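Local structure of chalcone-flavanone isomerase family protein (Arabidopsis thaliana, 4DOO) at residues A[148-151]-A[152-156]; A[188-191]-A[192-196]. The protein binds fatty acids, preferring saturated ones, through a chalcone-isomerase-like fold, and may take part in alpha-linolenic acid metabolism in the chloroplast. All blocks are in the same frame, centred on the assembly; numbering follows the deposited sequence.

Both contacts are local ones within the chalcone-isomerase-like domain, set on opposite sides of its centre, about 21 Å apart between centres and about 9 Å at their nearest atoms. Interaction 1 comes first along the chain, at the turn between strands 145-151 and 155-160 of the antiparallel sheet; interaction 2 follows strand 163-169 and helix 171-182, and opens helix 189-202. The hairpin packs against helix 171-182, and its Leu148 touches the bound lauric acid. The start of helix 189-202 instead lies on strand 39-50, where Asp188 sits about 7 Å, side chain to side chain, from the fatty-acid-binding Arg30. One antiparallel sheet thus underlies both, but only the hairpin of interaction 1 reaches the lipid.

Interaction 1 (A[148-151]-A[152-156]); sequences LTKD and PGHVL
The hairpin joining strands 145-151 and 155-160 turns here, with Asp151 and Val155 as its last hydrogen-bonded pair. Asp151 N gives a nearly straight bond of 2.8 Å to Val155 O, in the carbonyl plane. The return bond from Val155 N to Asp151 O is longer, 3.2 Å, and arrives from above the carbonyl plane, 43° out of it. On one face the CB atoms of Asp151 and Val155 lie 4.1 Å apart, while Asp151 OD1 is held by Ser157. One residue further along, Leu156 CA makes a CA-H...O contact of 3.4 Å with Thr149 O. Across the turn, Lys150 runs fully extended from a CG anti to its backbone N (chi1 179°), which carries CE alongside the His154 ring, 3.5 Å from CD2; its NZ goes on to bond Ala83 O. His154 also stacks on His171 at the start of helix 171-182. A serine in place of His154 would probably leave Lys150 CE without the ring beside it and His171 without its stacking partner. Gly153 and His154 both take positive phi, and His154 and Val155 together face Asp151: a G1 beta bulge closing an antiparallel hairpin.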
ATOM      1  N   LEU A 148      -5.468   4.458   1.793  1.00 14.49           N
ATOM      2  CA  LEU A 148      -4.453   5.268   1.133  1.00 16.30           C
ATOM      3  C   LEU A 148      -4.647   5.000  -0.350  1.00 17.96           C
ATOM      4  O   LEU A 148      -4.556   3.855  -0.797  1.00 16.57           O
ATOM      5  CB  LEU A 148      -3.043   4.829   1.544  1.00 16.59           C
ATOM      6  CG  LEU A 148      -2.707   4.709   3.033  1.00 19.00           C
ATOM      7  CD1 LEU A 148      -1.302   4.129   3.185  1.00 20.69           C
ATOM      8  CD2 LEU A 148      -2.806   6.066   3.701  1.00 19.91           C
ATOM      9  N   THR A 149      -4.927   6.037  -1.126  1.00 18.24           N
ATOM     10  CA  THR A 149      -5.127   5.812  -2.547  1.00 19.58           C
ATOM     11  C   THR A 149      -4.225   6.632  -3.455  1.00 17.39           C
ATOM     12  O   THR A 149      -3.900   7.784  -3.169  1.00 19.10           O
ATOM     13  CB  THR A 149      -6.590   6.073  -2.959  1.00 21.63           C
ATOM     14  OG1 THR A 149      -6.911   7.452  -2.756  1.00 25.61           O
ATOM     15  CG2 THR A 149      -7.534   5.209  -2.135  1.00 21.88           C
ATOM     16  N   LYS A 150      -3.812   5.997  -4.545  1.00 18.40           N
ATOM     17  CA  LYS A 150      -2.987   6.630  -5.556  1.00 19.27           C
ATOM     18  C   LYS A 150      -3.986   7.014  -6.644  1.00 18.73           C
ATOM     19  O   LYS A 150      -4.457   6.164  -7.401  1.00 18.74           O
ATOM     20  CB  LYS A 150      -1.954   5.637  -6.103  1.00 20.25           C
ATOM     21  CG  LYS A 150      -1.049   6.201  -7.191  1.00 21.73           C
ATOM     22  CD  LYS A 150      -0.041   5.166  -7.661  1.00 26.08           C
ATOM     23  CE  LYS A 150       0.797   5.688  -8.817  1.00 29.51           C
ATOM     24  NZ  LYS A 150       1.796   4.681  -9.268  1.00 31.16           N
ATOM     25  N   ASP A 151      -4.333   8.293  -6.686  1.00 20.67           N
ATOM     26  CA  ASP A 151      -5.278   8.805  -7.669  1.00 21.67           C
ATOM     27  C   ASP A 151      -4.499   9.226  -8.912  1.00 22.81           C
ATOM     28  O   ASP A 151      -3.273   9.345  -8.867  1.00 23.77           O
ATOM     29  CB  ASP A 151      -6.030  10.006  -7.086  1.00 23.12           C
ATOM     30  CG  ASP A 151      -6.872   9.638  -5.872  1.00 28.07           C
ATOM     31  OD1 ASP A 151      -7.315  10.559  -5.152  1.00 30.75           O
ATOM     32  OD2 ASP A 151      -7.095   8.428  -5.640  1.00 26.51           O
ATOM     33  N   PRO A 152      -5.195   9.452 -10.039  1.00 22.29           N
ATOM     34  CA  PRO A 152      -4.509   9.860 -11.272  1.00 24.20           C
ATOM     35  C   PRO A 152      -3.547  11.028 -11.055  1.00 25.15           C
ATOM     36  O   PRO A 152      -3.782  11.894 -10.206  1.00 26.59           O
ATOM     37  CB  PRO A 152      -5.665  10.217 -12.203  1.00 22.77           C
ATOM     38  CG  PRO A 152      -6.724   9.249 -11.788  1.00 24.67           C
ATOM     39  CD  PRO A 152      -6.643   9.299 -10.272  1.00 22.79           C
ATOM     40  N   GLY A 153      -2.464  11.045 -11.826  1.00 30.51           N
ATOM     41  CA  GLY A 153      -1.481  12.106 -11.696  1.00 31.89           C
ATOM     42  C   GLY A 153      -0.691  11.964 -10.408  1.00 33.16           C
ATOM     43  O   GLY A 153      -0.275  12.953  -9.807  1.00 34.01           O
ATOM     44  N   HIS A 154      -0.495  10.722  -9.981  1.00 34.28           N
ATOM     45  CA  HIS A 154       0.244  10.438  -8.758  1.00 34.74           C
ATOM     46  C   HIS A 154      -0.126  11.361  -7.594  1.00 34.35           C
ATOM     47  O   HIS A 154       0.730  12.029  -7.005  1.00 35.04           O
ATOM     48  CB  HIS A 154       1.750  10.497  -9.035  1.00 37.05           C
ATOM     49  CG  HIS A 154       2.219   9.455 -10.003  1.00 38.29           C
ATOM     50  ND1 HIS A 154       1.939   9.511 -11.351  1.00 41.82           N
ATOM     51  CD2 HIS A 154       2.904   8.302  -9.810  1.00 37.20           C
ATOM     52  CE1 HIS A 154       2.429   8.438 -11.947  1.00 39.69           C
ATOM     53  NE2 HIS A 154       3.019   7.688 -11.035  1.00 40.06           N
ATOM     54  N   VAL A 155      -1.416  11.395  -7.277  1.00 31.18           N
ATOM     55  CA  VAL A 155      -1.919  12.192  -6.171  1.00 27.37           C
ATOM     56  C   VAL A 155      -2.262  11.214  -5.053  1.00 27.70           C
ATOM     57  O   VAL A 155      -3.043  10.284  -5.258  1.00 24.35           O
ATOM     58  CB  VAL A 155      -3.198  12.966  -6.558  1.00 30.50           C
ATOM     59  CG1 VAL A 155      -3.815  13.614  -5.316  1.00 27.96           C
ATOM     60  CG2 VAL A 155      -2.866  14.025  -7.600  1.00 30.14           C
ATOM     61  N   LEU A 156      -1.669  11.415  -3.879  1.00 24.06           N
ATOM     62  CA  LEU A 156      -1.929  10.536  -2.742  1.00 23.32           C
ATOM     63  C   LEU A 156      -3.085  11.060  -1.903  1.00 23.49           C
ATOM     64  O   LEU A 156      -3.004  12.151  -1.346  1.00 25.84           O
ATOM     65  CB  LEU A 156      -0.691  10.427  -1.853  1.00 23.43           C
ATOM     66  CG  LEU A 156      -0.926   9.562  -0.611  1.00 28.26           C
ATOM     67  CD1 LEU A 156      -0.733   8.102  -0.975  1.00 24.77           C
ATOM     68  CD2 LEU A 156       0.030   9.968   0.493  1.00 32.32           C
TER

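Interaction 2 (A[188-191]-A[192-196])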
ATOM      1  N   ASP A 188       5.312  -7.395   4.328  1.00 16.18           N
ATOM      2  CA  ASP A 188       4.881  -8.781   4.243  1.00 17.85           C
ATOM      3  C   ASP A 188       5.242  -9.348   2.870  1.00 19.18           C
ATOM      4  O   ASP A 188       4.571  -9.075   1.873  1.00 15.31           O
ATOM      5  CB  ASP A 188       3.364  -8.826   4.477  1.00 19.03           C
ATOM      6  CG  ASP A 188       2.822 -10.230   4.616  1.00 22.58           C
ATOM      7  OD1 ASP A 188       1.909 -10.420   5.449  1.00 19.48           O
ATOM      8  OD2 ASP A 188       3.288 -11.138   3.895  1.00 25.73           O
ATOM      9  N   LYS A 189       6.304 -10.144   2.822  1.00 19.00           N
ATOM     10  CA  LYS A 189       6.740 -10.716   1.555  1.00 21.94           C
ATOM     11  C   LYS A 189       5.679 -11.578   0.885  1.00 20.56           C
ATOM     12  O   LYS A 189       5.512 -11.520  -0.333  1.00 20.06           O
ATOM     13  CB  LYS A 189       8.033 -11.510   1.750  1.00 23.70           C
ATOM     14  CG  LYS A 189       9.184 -10.642   2.223  1.00 29.14           C
ATOM     15  CD  LYS A 189      10.490 -11.005   1.531  1.00 35.80           C
ATOM     16  CE  LYS A 189      11.601 -10.054   1.947  1.00 39.96           C
ATOM     17  NZ  LYS A 189      12.859 -10.285   1.186  1.00 43.41           N
ATOM     18  N   ASN A 190       4.951 -12.368   1.669  1.00 20.24           N
ATOM     19  CA  ASN A 190       3.911 -13.219   1.104  1.00 22.34           C
ATOM     20  C   ASN A 190       2.868 -12.368   0.376  1.00 20.41           C
ATOM     21  O   ASN A 190       2.394 -12.736  -0.701  1.00 18.28           O
ATOM     22  CB  ASN A 190       3.237 -14.045   2.208  1.00 26.91           C
ATOM     23  CG  ASN A 190       2.141 -14.954   1.672  1.00 30.22           C
ATOM     24  OD1 ASN A 190       2.401 -15.869   0.888  1.00 33.43           O
ATOM     25  ND2 ASN A 190       0.907 -14.705   2.092  1.00 32.08           N
ATOM     26  N   ALA A 191       2.521 -11.225   0.964  1.00 17.94           N
ATOM     27  CA  ALA A 191       1.539 -10.333   0.364  1.00 17.88           C
ATOM     28  C   ALA A 191       2.067  -9.757  -0.943  1.00 15.60           C
ATOM     29  O   ALA A 191       1.313  -9.586  -1.896  1.00 14.82           O
ATOM     30  CB  ALA A 191       1.187  -9.198   1.330  1.00 17.70           C
ATOM     31  N   ARG A 192       3.358  -9.452  -0.984  1.00 16.71           N
ATOM     32  CA  ARG A 192       3.948  -8.894  -2.195  1.00 16.10           C
ATOM     33  C   ARG A 192       3.950  -9.926  -3.314  1.00 15.79           C
ATOM     34  O   ARG A 192       3.650  -9.605  -4.464  1.00 14.66           O
ATOM     35  CB  ARG A 192       5.385  -8.431  -1.948  1.00 13.64           C
ATOM     36  CG  ARG A 192       6.028  -7.832  -3.196  1.00 15.09           C
ATOM     37  CD  ARG A 192       7.525  -7.672  -3.037  1.00 16.94           C
ATOM     38  NE  ARG A 192       8.208  -8.959  -2.938  1.00 20.01           N
ATOM     39  CZ  ARG A 192       9.490  -9.088  -2.617  1.00 22.75           C
ATOM     40  NH1 ARG A 192      10.216  -8.006  -2.365  1.00 16.00           N
ATOM     41  NH2 ARG A 192      10.045 -10.292  -2.553  1.00 22.62           N
ATOM     42  N   GLU A 193       4.295 -11.166  -2.977  1.00 15.21           N
ATOM     43  CA  GLU A 193       4.335 -12.225  -3.973  1.00 16.13           C
ATOM     44  C   GLU A 193       2.952 -12.466  -4.567  1.00 17.44           C
ATOM     45  O   GLU A 193       2.814 -12.641  -5.780  1.00 15.50           O
ATOM     46  CB  GLU A 193       4.897 -13.507  -3.356  1.00 17.79           C
ATOM     47  CG  GLU A 193       6.346 -13.351  -2.898  1.00 22.04           C
ATOM     48  CD  GLU A 193       7.276 -12.947  -4.035  1.00 26.67           C
ATOM     49  OE1 GLU A 193       7.507 -13.780  -4.942  1.00 23.85           O
ATOM     50  OE2 GLU A 193       7.767 -11.796  -4.034  1.00 22.80           O
ATOM     51  N   ASP A 194       1.931 -12.471  -3.716  1.00 14.62           N
ATOM     52  CA  ASP A 194       0.566 -12.664  -4.183  1.00 14.98           C
ATOM     53  C   ASP A 194       0.172 -11.492  -5.071  1.00 13.68           C
ATOM     54  O   ASP A 194      -0.483 -11.675  -6.090  1.00 13.62           O
ATOM     55  CB  ASP A 194      -0.410 -12.758  -3.004  1.00 18.02           C
ATOM     56  CG  ASP A 194      -0.300 -14.076  -2.259  1.00 25.29           C
ATOM     57  OD1 ASP A 194      -0.924 -14.211  -1.181  1.00 24.08           O
ATOM     58  OD2 ASP A 194       0.406 -14.980  -2.760  1.00 27.15           O
ATOM     59  N   PHE A 195       0.572 -10.286  -4.681  1.00 12.01           N
ATOM     60  CA  PHE A 195       0.234  -9.105  -5.461  1.00 12.96           C
ATOM     61  C   PHE A 195       0.816  -9.187  -6.867  1.00 12.29           C
ATOM     62  O   PHE A 195       0.114  -8.940  -7.847  1.00 12.84           O
ATOM     63  CB  PHE A 195       0.733  -7.831  -4.758  1.00 12.94           C
ATOM     64  CG  PHE A 195       0.643  -6.590  -5.610  1.00 16.23           C
ATOM     65  CD1 PHE A 195       1.677  -6.247  -6.477  1.00 21.11           C
ATOM     66  CD2 PHE A 195      -0.483  -5.776  -5.562  1.00 16.99           C
ATOM     67  CE1 PHE A 195       1.590  -5.111  -7.285  1.00 19.94           C
ATOM     68  CE2 PHE A 195      -0.578  -4.638  -6.367  1.00 18.29           C
ATOM     69  CZ  PHE A 195       0.461  -4.308  -7.227  1.00 21.83           C
ATOM     70  N   LEU A 196       2.096  -9.532  -6.958  1.00 11.68           N
ATOM     71  CA  LEU A 196       2.774  -9.631  -8.244  1.00 13.92           C
ATOM     72  C   LEU A 196       2.221 -10.785  -9.080  1.00 13.03           C
ATOM     73  O   LEU A 196       2.067 -10.659 -10.298  1.00 11.00           O
ATOM     74  CB  LEU A 196       4.279  -9.797  -8.024  1.00 13.24           C
ATOM     75  CG  LEU A 196       4.959  -8.596  -7.355  1.00 12.76           C
ATOM     76  CD1 LEU A 196       6.434  -8.917  -7.070  1.00 12.66           C
ATOM     77  CD2 LEU A 196       4.841  -7.380  -8.266  1.00 13.85           C
TER
HETATM   78  O   HOH W   1      13.084 -10.051  -1.559  1.00 42.64           O
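Arg192, Lys189 and Ala191 carry the contact in the first turns of helix 189-202, whose N-cap is Asp188. Asp188 OD2 accepts from Ala191 N at 3.0 Å, met from above the carboxylate plane, and Asp188 OD1 is bonded to Leu29 N, which ties the cap to strand 22-33. The Ala191 side chain touches Phe45 of strand 39-50, while Ala191 O accepts from Phe195 N in the regular helical pattern. Arg192 N bonds Asp188 O, and one residue on, Glu193 N bonds Lys189 O at 2.9 Å. The Arg192 side chain leaves with CG anti to the backbone N (chi1 -180°) and bends at chi3 (66°), presenting NE and NH2 side-on to Glu193. Both nitrogens grip the single atom OE2, each at 3.1 Å, and lie with it close to one plane; Glu193 OE1 pairs with Arg71, and Arg192 NH1 reaches Gly183 O. Two bonds through NE and NH2 probably fix the rotation of the guanidinium. Lys189 lies beside Arg192, pointing the same way, its CD 4.2 Å from Arg192 NH2. A water at the guanidinium edge, in its plane, joins the two like charges, accepting from Lys189 NZ at 2.8 Å and from Arg192 NH2 at 3.2 Å.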